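Local coordinates for putative ribosomal N-acetyltransferase YdaF (Bacillus subtilis, PDB 1NSL), which probably transfers acetyl groups to the N-termini of proteins, possibly ribosomal ones, as a member of the GNAT acetyltransferase family, at residues I119-A122 with F123-E127; G109-T112 with A113-K117. One frame throughout, in Å; residues are numbered along the deposited sequence.

How the contacts relate
Contacts 1 and 2 follow one another along helix 110-124, and together they illustrate how the surroundings of a single helix change along its length. Contact 2, its first turns, is the more interior: centred about 10 Å from the centre of the chain, it is set against the sheet and helix 140-149. Small and aliphatic residues dominate there, and of those that touch, only Arg116 is exposed. Contact 1, the far end, is more peripheral, centred about 16 Å out; aromatic and acidic residues predominate, with three exposed glutamates, of which Glu127 hardly touches, and the helical pattern gives way to a turn. Contact 2 touches no other subunit of the hexamer, whereas contact 1 meets a second one.

Contact 1: residues I119-A122 with F123-E127; sequences ITYA and FEELE
Phe123 and Tyr121 carry this contact on different sides of the chain, where helix 110-124 runs out into a turn, a good example of aromatic rings bracing a helix end. Phe123 looks back along the helix. Its CG stands beside the backbone N, anti to the carbonyl carbon (chi1 -71°), which lays the ring alongside Ile119, the two side chains pointing the same way. The touching atoms are Ile119 CG2 and Phe123 CE2, 3.4 Å apart.

Tyr121 instead bridges the last helical turn and the chain that follows it. With its CG anti to the backbone N (chi1 170°), the tyrosine brings the end of its ring up to the residues ahead. Leu126 answers with both methyl groups: CD1 lies 3.4 Å from CE2 of Tyr121, while CD2 reaches the phenol end, 3.5 Å from CZ of the same ring. On another part of the ring, the CB of Glu125 comes within 3.7 Å of Tyr121 CD1, and the carboxylate leads off. With an alanine at Tyr121 the Leu126 methyls would probably lose the ring they lie against, and a gap would open beside Glu125 CB.

The backbone is less uniform. Glu124 N donates to Thr120 O over 2.7 Å, although the bond is bent at the hydrogen (138°). The next bond is wider: Leu126 N reaches back five residues to Tyr121 O, weakly, at 3.4 Å.

Trp180 meets the Phe123 ring and Lys177 NZ bonds to Phe123 O, tying this end to the C-terminal segment, while Tyr121 packs on Met2 of the second subunit. A backbone bond links Ala122 to Leu128, just ahead of strand 130-136, so the contact lies at the C-terminal end of the helix in the beta-alpha-beta unit of strand 94-101, helix 110-124 and strand 130-136.

Contact 2: residues G109-T112 with A113-K117; sequences GIIT and AACRK
Gly109 occupies the N-cap position of helix 110-124, and its carbonyl meets the next turn at Ala113: the oxygen lies 3.3 Å from Ala113 CB and takes a weak hydrogen bond of 3.4 Å from Ala113 N. The glycine has a positive phi (66°), a shape that a residue without a side chain adopts easily. From there the bonding becomes regular, as the first turns of a helix should be. Ala114 N donates to Ile110 O at 2.9 Å, Cys115 N to Ile111 O at 2.7 Å, and Arg116 N to Thr112 O at 3.0 Å, all three nearly straight.

In the close-packed part the methyl of Ala114 lies against the carbonyl of the preceding turn, its CB 3.4 Å from Ile110 O. The apolar pair is Ile111 with Cys115: CG2 of the isoleucine lies beside the carbonyl carbon, anti to the backbone N, which sets it next to Cys115, 3.8 Å from SG. Thr112 belongs here too, buried between the helix and its neighbours.

Only Arg116 reaches from this packed part to solvent, and its guanidinium is the loose end. The chain, bent at chi3 (146°), runs alongside the threonine, and Arg116 NH1 comes obliquely to Thr112 CG2, 3.3 Å away. This is contact with a methyl, not a polar bond.

In the GNAT fold the start of this helix and the loop before it typically hold the pyrophosphate of acetyl-CoA, a role consistent with the glycine at the N-cap here. Ile110, Ala113 and Ala114 bear on strands 11-15 and 69-75, Ile111 and Cys115 on Tyr99 of strand 94-101, while Thr112 and Arg116 touch Arg148 of helix 140-149.

Contact 1: residues I119-A122 with F123-E127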
loop_
_atom_site.group_PDB
_atom_site.type_symbol
_atom_site.label_atom_id
_atom_site.label_comp_id
_atom_site.label_asym_id
_atom_site.label_seq_id
_atom_site.Cartn_x
_atom_site.Cartn_y
_atom_site.Cartn_z
ATOM N N ILE C 119 1.589 -32.388 6.430
ATOM C CA ILE C 119 2.500 -32.568 7.501
ATOM C C ILE C 119 3.847 -32.804 6.874
ATOM O O ILE C 119 4.805 -32.034 7.109
ATOM C CB ILE C 119 2.018 -33.724 8.340
ATOM C CG1 ILE C 119 0.762 -33.218 9.045
ATOM C CG2 ILE C 119 3.141 -34.227 9.318
ATOM C CD1 ILE C 119 0.020 -34.233 9.807
ATOM N N THR C 120 3.917 -33.822 6.023
ATOM C CA THR C 120 5.172 -34.101 5.366
ATOM C C THR C 120 5.889 -32.773 5.014
ATOM O O THR C 120 7.028 -32.543 5.383
ATOM C CB THR C 120 4.942 -34.953 4.080
ATOM O OG1 THR C 120 4.489 -36.285 4.406
ATOM C CG2 THR C 120 6.289 -35.164 3.330
ATOM N N TYR C 121 5.177 -31.910 4.324
ATOM C CA TYR C 121 5.672 -30.639 3.903
ATOM C C TYR C 121 6.071 -29.839 5.101
ATOM O O TYR C 121 7.093 -29.171 5.105
ATOM C CB TYR C 121 4.577 -29.891 3.165
ATOM C CG TYR C 121 4.904 -28.455 2.896
ATOM C CD1 TYR C 121 5.767 -28.098 1.860
ATOM C CD2 TYR C 121 4.334 -27.434 3.666
ATOM C CE1 TYR C 121 6.059 -26.769 1.599
ATOM C CE2 TYR C 121 4.636 -26.095 3.414
ATOM C CZ TYR C 121 5.499 -25.766 2.379
ATOM O OH TYR C 121 5.795 -24.429 2.121
ATOM N N ALA C 122 5.264 -29.897 6.138
ATOM C CA ALA C 122 5.565 -29.061 7.262
ATOM C C ALA C 122 6.878 -29.499 7.833
ATOM O O ALA C 122 7.736 -28.662 8.080
ATOM C CB ALA C 122 4.547 -29.188 8.230
ATOM N N PHE C 123 7.067 -30.812 8.017
ATOM C CA PHE C 123 8.289 -31.329 8.638
ATOM C C PHE C 123 9.483 -31.440 7.725
ATOM O O PHE C 123 10.615 -31.501 8.215
ATOM C CB PHE C 123 8.067 -32.715 9.229
ATOM C CG PHE C 123 7.201 -32.741 10.457
ATOM C CD1 PHE C 123 7.265 -31.750 11.424
ATOM C CD2 PHE C 123 6.311 -33.748 10.651
ATOM C CE1 PHE C 123 6.442 -31.800 12.540
ATOM C CE2 PHE C 123 5.533 -33.783 11.749
ATOM C CZ PHE C 123 5.606 -32.823 12.685
ATOM N N GLU C 124 9.309 -31.513 6.411
ATOM C CA GLU C 124 10.511 -31.729 5.566
ATOM C C GLU C 124 10.789 -30.596 4.606
ATOM O O GLU C 124 11.444 -30.814 3.611
ATOM C CB GLU C 124 10.348 -32.978 4.698
ATOM C CG GLU C 124 10.768 -34.318 5.280
ATOM C CD GLU C 124 10.343 -35.515 4.398
ATOM O OE1 GLU C 124 9.884 -35.340 3.237
ATOM O OE2 GLU C 124 10.454 -36.664 4.862
ATOM N N GLU C 125 10.270 -29.402 4.853
ATOM C CA GLU C 125 10.469 -28.285 3.929
ATOM C C GLU C 125 10.453 -26.972 4.690
ATOM O O GLU C 125 11.284 -26.115 4.474
ATOM C CB GLU C 125 9.361 -28.268 2.872
ATOM C CG GLU C 125 9.356 -29.477 1.947
ATOM C CD GLU C 125 10.421 -29.381 0.849
ATOM O OE1 GLU C 125 10.612 -28.271 0.289
ATOM O OE2 GLU C 125 11.075 -30.407 0.536
ATOM N N LEU C 126 9.471 -26.764 5.550
ATOM C CA LEU C 126 9.540 -25.558 6.348
ATOM C C LEU C 126 10.417 -25.974 7.507
ATOM O O LEU C 126 10.879 -25.126 8.299
ATOM C CB LEU C 126 8.185 -25.082 6.808
ATOM C CG LEU C 126 7.172 -24.978 5.689
ATOM C CD1 LEU C 126 5.815 -24.505 6.234
ATOM C CD2 LEU C 126 7.664 -24.072 4.620
ATOM N N GLU C 127 10.652 -27.291 7.562
ATOM C CA GLU C 127 11.456 -27.905 8.600
ATOM C C GLU C 127 10.984 -27.563 9.997
ATOM O O GLU C 127 11.830 -27.375 10.873
ATOM C CB GLU C 127 12.893 -27.445 8.471
ATOM C CG GLU C 127 13.569 -28.084 7.285
ATOM C CD GLU C 127 14.985 -27.616 7.112
ATOM O OE1 GLU C 127 15.389 -26.593 7.730
ATOM O OE2 GLU C 127 15.696 -28.284 6.342
#

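Contact 2: residues G109-T112 with A113-K117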
loop_
_atom_site.group_PDB
_atom_site.type_symbol
_atom_site.label_atom_id
_atom_site.label_comp_id
_atom_site.label_asym_id
_atom_site.label_seq_id
_atom_site.Cartn_x
_atom_site.Cartn_y
_atom_site.Cartn_z
ATOM N N GLY C 109 -12.134 -40.310 4.075
ATOM C CA GLY C 109 -10.753 -40.022 4.385
ATOM C C GLY C 109 -10.113 -38.919 3.549
ATOM O O GLY C 109 -8.888 -38.965 3.308
ATOM N N ILE C 110 -10.872 -37.915 3.101
ATOM C CA ILE C 110 -10.174 -36.859 2.394
ATOM C C ILE C 110 -9.260 -36.119 3.371
ATOM O O ILE C 110 -8.061 -35.927 3.108
ATOM C CB ILE C 110 -11.080 -35.833 1.756
ATOM C CG1 ILE C 110 -12.275 -36.486 0.996
ATOM C CG2 ILE C 110 -10.264 -34.984 0.834
ATOM C CD1 ILE C 110 -12.007 -36.953 -0.439
ATOM N N ILE C 111 -9.786 -35.723 4.517
ATOM C CA ILE C 111 -8.979 -34.885 5.409
ATOM C C ILE C 111 -7.687 -35.540 5.869
ATOM O O ILE C 111 -6.574 -34.953 5.714
ATOM C CB ILE C 111 -9.825 -34.388 6.547
ATOM C CG1 ILE C 111 -10.971 -33.600 5.898
ATOM C CG2 ILE C 111 -8.991 -33.593 7.470
ATOM C CD1 ILE C 111 -12.117 -33.073 6.766
ATOM N N THR C 112 -7.808 -36.766 6.396
ATOM C CA THR C 112 -6.625 -37.466 6.882
ATOM C C THR C 112 -5.564 -37.478 5.801
ATOM O O THR C 112 -4.504 -36.838 5.929
ATOM C CB THR C 112 -6.983 -38.853 7.269
ATOM O OG1 THR C 112 -7.828 -38.789 8.410
ATOM C CG2 THR C 112 -5.739 -39.627 7.795
ATOM N N ALA C 113 -5.890 -38.127 4.691
ATOM C CA ALA C 113 -4.984 -38.201 3.564
ATOM C C ALA C 113 -4.340 -36.851 3.216
ATOM O O ALA C 113 -3.146 -36.807 2.990
ATOM C CB ALA C 113 -5.704 -38.749 2.394
ATOM N N ALA C 114 -5.129 -35.782 3.136
ATOM C CA ALA C 114 -4.599 -34.483 2.861
ATOM C C ALA C 114 -3.700 -33.919 3.992
ATOM O O ALA C 114 -2.688 -33.294 3.693
ATOM C CB ALA C 114 -5.746 -33.490 2.531
ATOM N N CYS C 115 -4.077 -34.113 5.266
ATOM C CA CYS C 115 -3.208 -33.664 6.390
ATOM C C CYS C 115 -1.820 -34.342 6.285
ATOM O O CYS C 115 -0.811 -33.691 6.480
ATOM C CB CYS C 115 -3.845 -33.890 7.785
ATOM S SG CYS C 115 -5.347 -32.882 8.014
ATOM N N ARG C 116 -1.764 -35.635 5.961
ATOM C CA ARG C 116 -0.460 -36.263 5.818
ATOM C C ARG C 116 0.406 -35.549 4.744
ATOM O O ARG C 116 1.594 -35.237 4.991
ATOM C CB ARG C 116 -0.557 -37.770 5.577
ATOM C CG ARG C 116 -1.327 -38.536 6.665
ATOM C CD ARG C 116 -1.581 -40.086 6.396
ATOM N NE ARG C 116 -1.533 -40.813 7.661
ATOM C CZ ARG C 116 -2.456 -41.691 8.064
ATOM N NH1 ARG C 116 -3.502 -41.930 7.290
ATOM N NH2 ARG C 116 -2.348 -42.324 9.232
ATOM N N LYS C 117 -0.118 -35.283 3.558
ATOM C CA LYS C 117 0.745 -34.553 2.657
ATOM C C LYS C 117 1.224 -33.260 3.331
ATOM O O LYS C 117 2.423 -32.929 3.245
ATOM C CB LYS C 117 0.091 -34.212 1.329
ATOM C CG LYS C 117 0.076 -35.330 0.307
ATOM C CD LYS C 117 1.454 -35.917 -0.061
ATOM C CE LYS C 117 1.210 -37.228 -0.821
ATOM N NZ LYS C 117 2.146 -38.364 -0.601
#